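Local coordinates for protein heterodimeric restriction endonuclease R.BspD6I small subunit (Bacillus sp., PDB 2P14) that serves as the catalytic small subunit of a heterodimeric type IIS restriction endonuclease, probably cutting DNA in complex with a site-specific nickase subunit, at residues A[6-11]-A[23-28]; A[39-44]-A[56-61]. All blocks are in the same frame, centred on the assembly; numbering follows the deposited sequence.

In the fold
The chain starts with helix 2-7 and turns back into helix 17-32. Interaction 1 closes this first hairpin, with residues 6-11 lying against 23-28. Helix 17-32 then leads to strand 37-40, the outermost strand at one end of the mixed sheet. Interaction 2 closes the next loop, where residues 39-44 meet 56-61 just as strand 61-64 begins. The two contacts follow in series along the chain, neither nesting nor crossing. Their centres lie about 16 Å apart, but they touch through helix 17-32. Tyr26 packs on Pro40, Phe42 and Ile61, and Trp23 packs on Phe42. The helix thus joins the N-terminal hairpin to the edge of the sheet.

Interaction 1: residues A[6-11]-A[23-28]; sequences DFYEEV and WNTYRV
Tyr8 reaches across to the helix of residues 23-28 and lays its ring against Asn24. The amide nitrogen Asn24 ND2 sits over the centre of the ring, 3.5 Å from Tyr8 CD1. The amide plane stands steeply to the ring, at 80°. At the far end of the same ring, Tyr8 OH donates to Thr25 OG1 at 2.7 Å. Thr25 OG1 lies near the ring plane and is also bonded to Phe21 O. This half is buried and tight, and Val135 and Phe138 of helix 135-146 also pack on Tyr8. A phenylalanine in its place removes the hydroxyl, and Thr25 OG1 would probably lose this partner and the ring its tie to the helix.

The other half, formed by Phe7, Trp23 and Arg27, is partly exposed and looser. Phe7 extends toward Trp23 because its chi1 of -173° sets CG opposite the backbone N. The two rings make an offset edge-to-face pair, their centroids 5.8 Å apart. The edge of the indole is turned to the face of Phe7, and the closest carbons are Phe7 CE2 and Trp23 CZ3 at 3.8 Å. The guanidinium of Arg27 lies with one face on Trp23 CH2 and with its edge near Phe7 CB.

Asn24 links the two halves, its OD1 lying 3.5 Å from Phe7 CD2. Arg27 grips this oxygen side-on, with NH2 to Asn24 OD1 at 2.8 Å and NE to Asn24 OD1 at 3.1 Å. Asn24 ND2 is bonded to Ile4 O in helix 2-7. The amide therefore has its oxygen and nitrogen ends told apart, which should resist a flip and keep ND2 above the tyrosine ring. Positive charge from Arg27 would probably polarise the amide and make ND2 a stronger donor to Ile4 O.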
# COMPACT_ATOMS: atom_id res chain seq x y z
N ASP A 6 3.74 -13.85 7.72
CA ASP A 6 5.07 -14.43 7.99
C ASP A 6 5.89 -14.53 6.71
O ASP A 6 7.12 -14.45 6.76
CB ASP A 6 4.95 -15.83 8.63
CG ASP A 6 4.34 -15.81 10.01
OD1 ASP A 6 4.33 -14.75 10.67
OD2 ASP A 6 3.86 -16.90 10.43
N PHE A 7 5.22 -14.74 5.57
CA PHE A 7 5.96 -14.88 4.30
C PHE A 7 6.73 -13.60 3.94
O PHE A 7 7.73 -13.65 3.23
CB PHE A 7 5.09 -15.37 3.14
CG PHE A 7 5.89 -15.67 1.88
CD1 PHE A 7 6.59 -16.87 1.75
CD2 PHE A 7 5.91 -14.76 0.83
CE1 PHE A 7 7.34 -17.14 0.59
CE2 PHE A 7 6.66 -15.02 -0.33
CZ PHE A 7 7.36 -16.20 -0.45
N TYR A 8 6.28 -12.45 4.41
CA TYR A 8 7.09 -11.23 4.17
C TYR A 8 8.54 -11.39 4.60
O TYR A 8 9.42 -10.76 4.02
CB TYR A 8 6.49 -10.01 4.89
CG TYR A 8 5.34 -9.36 4.16
CD1 TYR A 8 4.05 -9.33 4.74
CD2 TYR A 8 5.53 -8.77 2.91
CE1 TYR A 8 2.99 -8.70 4.11
CE2 TYR A 8 4.44 -8.15 2.26
CZ TYR A 8 3.19 -8.12 2.86
OH TYR A 8 2.16 -7.50 2.23
N GLU A 9 8.80 -12.25 5.58
CA GLU A 9 10.17 -12.42 6.08
C GLU A 9 10.98 -13.38 5.19
O GLU A 9 12.19 -13.55 5.41
CB GLU A 9 10.16 -12.88 7.56
CG GLU A 9 9.28 -12.01 8.46
CD GLU A 9 9.53 -10.51 8.26
OE1 GLU A 9 10.68 -10.12 7.95
OE2 GLU A 9 8.56 -9.71 8.36
N GLU A 10 10.33 -13.96 4.19
CA GLU A 10 11.00 -14.86 3.21
C GLU A 10 11.14 -14.21 1.84
O GLU A 10 11.88 -14.70 1.00
CB GLU A 10 10.27 -16.19 3.06
CG GLU A 10 10.00 -16.91 4.36
CD GLU A 10 11.27 -17.15 5.20
OE1 GLU A 10 12.33 -17.51 4.62
OE2 GLU A 10 11.21 -16.98 6.43
N VAL A 11 10.47 -13.10 1.62
CA VAL A 11 10.45 -12.45 0.30
C VAL A 11 11.87 -12.19 -0.23
O VAL A 11 12.16 -12.37 -1.42
CB VAL A 11 9.62 -11.15 0.37
CG1 VAL A 11 9.98 -10.16 -0.75
CG2 VAL A 11 8.14 -11.47 0.39
N TRP A 23 3.29 -9.59 -4.90
CA TRP A 23 2.41 -10.74 -4.86
C TRP A 23 1.90 -11.06 -3.45
O TRP A 23 0.70 -11.33 -3.26
CB TRP A 23 3.13 -11.95 -5.44
CG TRP A 23 2.40 -13.26 -5.29
CD1 TRP A 23 1.31 -13.69 -6.00
CD2 TRP A 23 2.71 -14.32 -4.37
NE1 TRP A 23 0.94 -14.96 -5.60
CE2 TRP A 23 1.78 -15.37 -4.60
CE3 TRP A 23 3.71 -14.50 -3.40
CZ2 TRP A 23 1.81 -16.58 -3.88
CZ3 TRP A 23 3.74 -15.68 -2.67
CH2 TRP A 23 2.79 -16.71 -2.92
N ASN A 24 2.79 -10.96 -2.46
CA ASN A 24 2.39 -11.31 -1.12
C ASN A 24 1.37 -10.29 -0.59
O ASN A 24 0.42 -10.66 0.15
CB ASN A 24 3.58 -11.38 -0.18
CG ASN A 24 3.27 -12.24 1.02
OD1 ASN A 24 2.74 -13.36 0.86
ND2 ASN A 24 3.57 -11.75 2.21
N THR A 25 1.56 -9.05 -1.00
CA THR A 25 0.64 -7.99 -0.60
C THR A 25 -0.76 -8.22 -1.24
O THR A 25 -1.80 -8.08 -0.60
CB THR A 25 1.25 -6.63 -0.94
OG1 THR A 25 2.52 -6.51 -0.31
CG2 THR A 25 0.31 -5.52 -0.44
N TYR A 26 -0.78 -8.56 -2.52
CA TYR A 26 -2.01 -9.01 -3.17
C TYR A 26 -2.68 -10.17 -2.41
O TYR A 26 -3.91 -10.16 -2.23
CB TYR A 26 -1.64 -9.41 -4.61
CG TYR A 26 -2.60 -10.36 -5.29
CD1 TYR A 26 -3.78 -9.91 -5.88
CD2 TYR A 26 -2.30 -11.72 -5.34
CE1 TYR A 26 -4.65 -10.81 -6.53
CE2 TYR A 26 -3.15 -12.61 -5.98
CZ TYR A 26 -4.32 -12.16 -6.54
OH TYR A 26 -5.12 -13.09 -7.18
N ARG A 27 -1.90 -11.16 -1.97
CA ARG A 27 -2.49 -12.26 -1.18
C ARG A 27 -3.21 -11.75 0.07
O ARG A 27 -4.26 -12.29 0.43
CB ARG A 27 -1.42 -13.29 -0.77
CG ARG A 27 -0.80 -14.04 -1.96
CD ARG A 27 -0.35 -15.42 -1.52
NE ARG A 27 0.75 -15.33 -0.57
CZ ARG A 27 1.16 -16.34 0.20
NH1 ARG A 27 0.57 -17.54 0.17
NH2 ARG A 27 2.17 -16.14 1.02
N VAL A 28 -2.67 -10.73 0.73
CA VAL A 28 -3.34 -10.16 1.92
C VAL A 28 -4.72 -9.61 1.55
O VAL A 28 -5.75 -9.95 2.19
CB VAL A 28 -2.50 -9.03 2.55
CG1 VAL A 28 -3.32 -8.33 3.68
CG2 VAL A 28 -1.24 -9.57 3.12

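Interaction 2: residues A[39-44]-A[56-61]; sequences VPNFKL and PGVEDI. With SO4 (sulfate ion), chain C.
The antiparallel pairing of strands 37-40 and 61-64, at the edge of the mixed sheet, places Pro40 beside Ile61. They form a non-hydrogen-bonded pair with CA atoms 4.5 Å apart, and their side chains point to the same face. Ile61 CA also approaches Val39 O at 3.4 Å in a CA-H...O contact. A water donates to both Val39 O and Glu59 O, bridging the two backbones.

Asn41 carries the rest of the contact. Its backbone N donates to Asp60 O at 2.8 Å, a fairly straight bond (159°). Asn41 CB lies 3.1 Å from Glu59 O. With CG anti to the backbone N (chi1 -178°), the amide reaches on, and ND2 donates to Val58 O at 3.0 Å. That second bond is bent, and ND2 approaches from above the carbonyl plane of Val58. The other end of the amide is also held, because Asn41 OD1 accepts from Ile55 N.

Asn41 is the centre of an inverse gamma turn, in which Phe42 N makes a weak bond to Pro40 O. The chain thereby leaves the sheet edge. The ring of Phe42 has Pro40 CB over one face and, at its edge, Ile61 CG1 4.2 Å from Phe42 CE2.

The CB of Asp60 is directed away from residues 39-44, and OD2 accepts from Cys74 N. Its backbone N donates to Glu73 OE1. The order of Asp60 before strand 61-64 and Glu73 in strand 69-75 is consistent with the acidic pair of a PD-(D/E)XK nuclease core.

At the far end of the loop, Gly57 N donates to sulfate O3 at 2.8 Å. This ion probably came from the crystallisation liquor, and His93 NE2 is also bonded to it.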
# COMPACT_ATOMS: atom_id res chain seq x y z
N VAL A 39 -7.29 -6.20 -8.82
CA VAL A 39 -6.53 -6.28 -10.09
C VAL A 39 -5.03 -6.23 -9.78
O VAL A 39 -4.50 -5.15 -9.47
CB VAL A 39 -6.92 -5.13 -11.03
CG1 VAL A 39 -6.29 -5.34 -12.42
CG2 VAL A 39 -8.42 -5.03 -11.17
N PRO A 40 -4.35 -7.40 -9.81
CA PRO A 40 -2.90 -7.41 -9.68
C PRO A 40 -2.25 -7.08 -11.01
O PRO A 40 -2.56 -7.70 -12.03
CB PRO A 40 -2.61 -8.87 -9.27
CG PRO A 40 -3.70 -9.67 -9.93
CD PRO A 40 -4.92 -8.76 -9.94
N ASN A 41 -1.39 -6.06 -11.00
CA ASN A 41 -0.65 -5.72 -12.22
C ASN A 41 0.65 -6.51 -12.33
O ASN A 41 1.74 -5.93 -12.31
CB ASN A 41 -0.42 -4.21 -12.32
CG ASN A 41 0.30 -3.81 -13.59
OD1 ASN A 41 0.23 -4.57 -14.58
ND2 ASN A 41 0.94 -2.67 -13.61
N PHE A 42 0.52 -7.82 -12.43
CA PHE A 42 1.65 -8.73 -12.63
C PHE A 42 1.04 -10.07 -12.99
O PHE A 42 -0.18 -10.28 -12.87
CB PHE A 42 2.55 -8.83 -11.37
CG PHE A 42 1.80 -9.13 -10.07
CD1 PHE A 42 1.50 -10.44 -9.70
CD2 PHE A 42 1.42 -8.09 -9.22
CE1 PHE A 42 0.82 -10.72 -8.52
CE2 PHE A 42 0.72 -8.37 -8.04
CZ PHE A 42 0.44 -9.67 -7.70
N LYS A 43 1.89 -10.99 -13.43
CA LYS A 43 1.42 -12.30 -13.86
C LYS A 43 2.01 -13.43 -13.02
O LYS A 43 3.02 -13.26 -12.34
CB LYS A 43 1.75 -12.54 -15.34
CG LYS A 43 1.20 -11.46 -16.26
CD LYS A 43 -0.35 -11.46 -16.31
CE LYS A 43 -0.88 -12.63 -17.17
NZ LYS A 43 -2.37 -12.69 -17.30
N LEU A 44 1.37 -14.58 -13.10
CA LEU A 44 1.88 -15.78 -12.45
C LEU A 44 2.31 -16.76 -13.51
O LEU A 44 1.72 -16.82 -14.60
CB LEU A 44 0.81 -16.42 -11.59
CG LEU A 44 0.03 -15.62 -10.57
CD1 LEU A 44 -0.84 -16.59 -9.82
CD2 LEU A 44 0.96 -14.90 -9.60
N PRO A 56 3.35 -1.17 -17.91
CA PRO A 56 3.84 0.17 -17.58
C PRO A 56 2.72 1.19 -17.34
O PRO A 56 1.71 1.16 -18.03
CB PRO A 56 4.64 0.59 -18.82
CG PRO A 56 5.04 -0.71 -19.44
CD PRO A 56 3.91 -1.67 -19.18
N GLY A 57 2.94 2.07 -16.37
CA GLY A 57 2.06 3.19 -16.09
C GLY A 57 0.83 2.89 -15.25
O GLY A 57 0.00 3.76 -15.09
N VAL A 58 0.76 1.67 -14.71
CA VAL A 58 -0.38 1.20 -13.90
C VAL A 58 0.11 0.77 -12.51
O VAL A 58 1.14 0.11 -12.38
CB VAL A 58 -1.10 0.05 -14.59
CG1 VAL A 58 -2.25 -0.52 -13.72
CG2 VAL A 58 -1.64 0.56 -15.96
N GLU A 59 -0.68 1.13 -11.49
CA GLU A 59 -0.39 0.72 -10.10
C GLU A 59 -0.16 -0.79 -9.92
O GLU A 59 -0.71 -1.63 -10.65
CB GLU A 59 -1.53 1.18 -9.18
CG GLU A 59 -2.91 0.64 -9.56
CD GLU A 59 -3.67 1.50 -10.62
OE1 GLU A 59 -3.07 2.43 -11.22
OE2 GLU A 59 -4.87 1.19 -10.85
N ASP A 60 0.64 -1.13 -8.90
CA ASP A 60 0.95 -2.54 -8.66
C ASP A 60 -0.28 -3.41 -8.40
O ASP A 60 -0.38 -4.53 -8.91
CB ASP A 60 1.91 -2.71 -7.47
CG ASP A 60 3.28 -2.10 -7.72
OD1 ASP A 60 3.64 -1.81 -8.86
OD2 ASP A 60 4.02 -1.88 -6.73
N ILE A 61 -1.23 -2.89 -7.61
CA ILE A 61 -2.46 -3.60 -7.25
C ILE A 61 -3.54 -2.55 -7.11
O ILE A 61 -3.29 -1.48 -6.58
CB ILE A 61 -2.36 -4.36 -5.90
CG1 ILE A 61 -1.14 -5.29 -5.89
CG2 ILE A 61 -3.62 -5.18 -5.61
CD1 ILE A 61 -0.62 -5.56 -4.47
S SO4 C . 5.28 2.87 -13.78
O1 SO4 C . 4.26 3.89 -14.06
O2 SO4 C . 6.56 3.56 -13.55
O3 SO4 C . 5.38 1.96 -14.92
O4 SO4 C . 4.89 2.14 -12.57
O HOH W 1 -3.28 -3.02 -10.93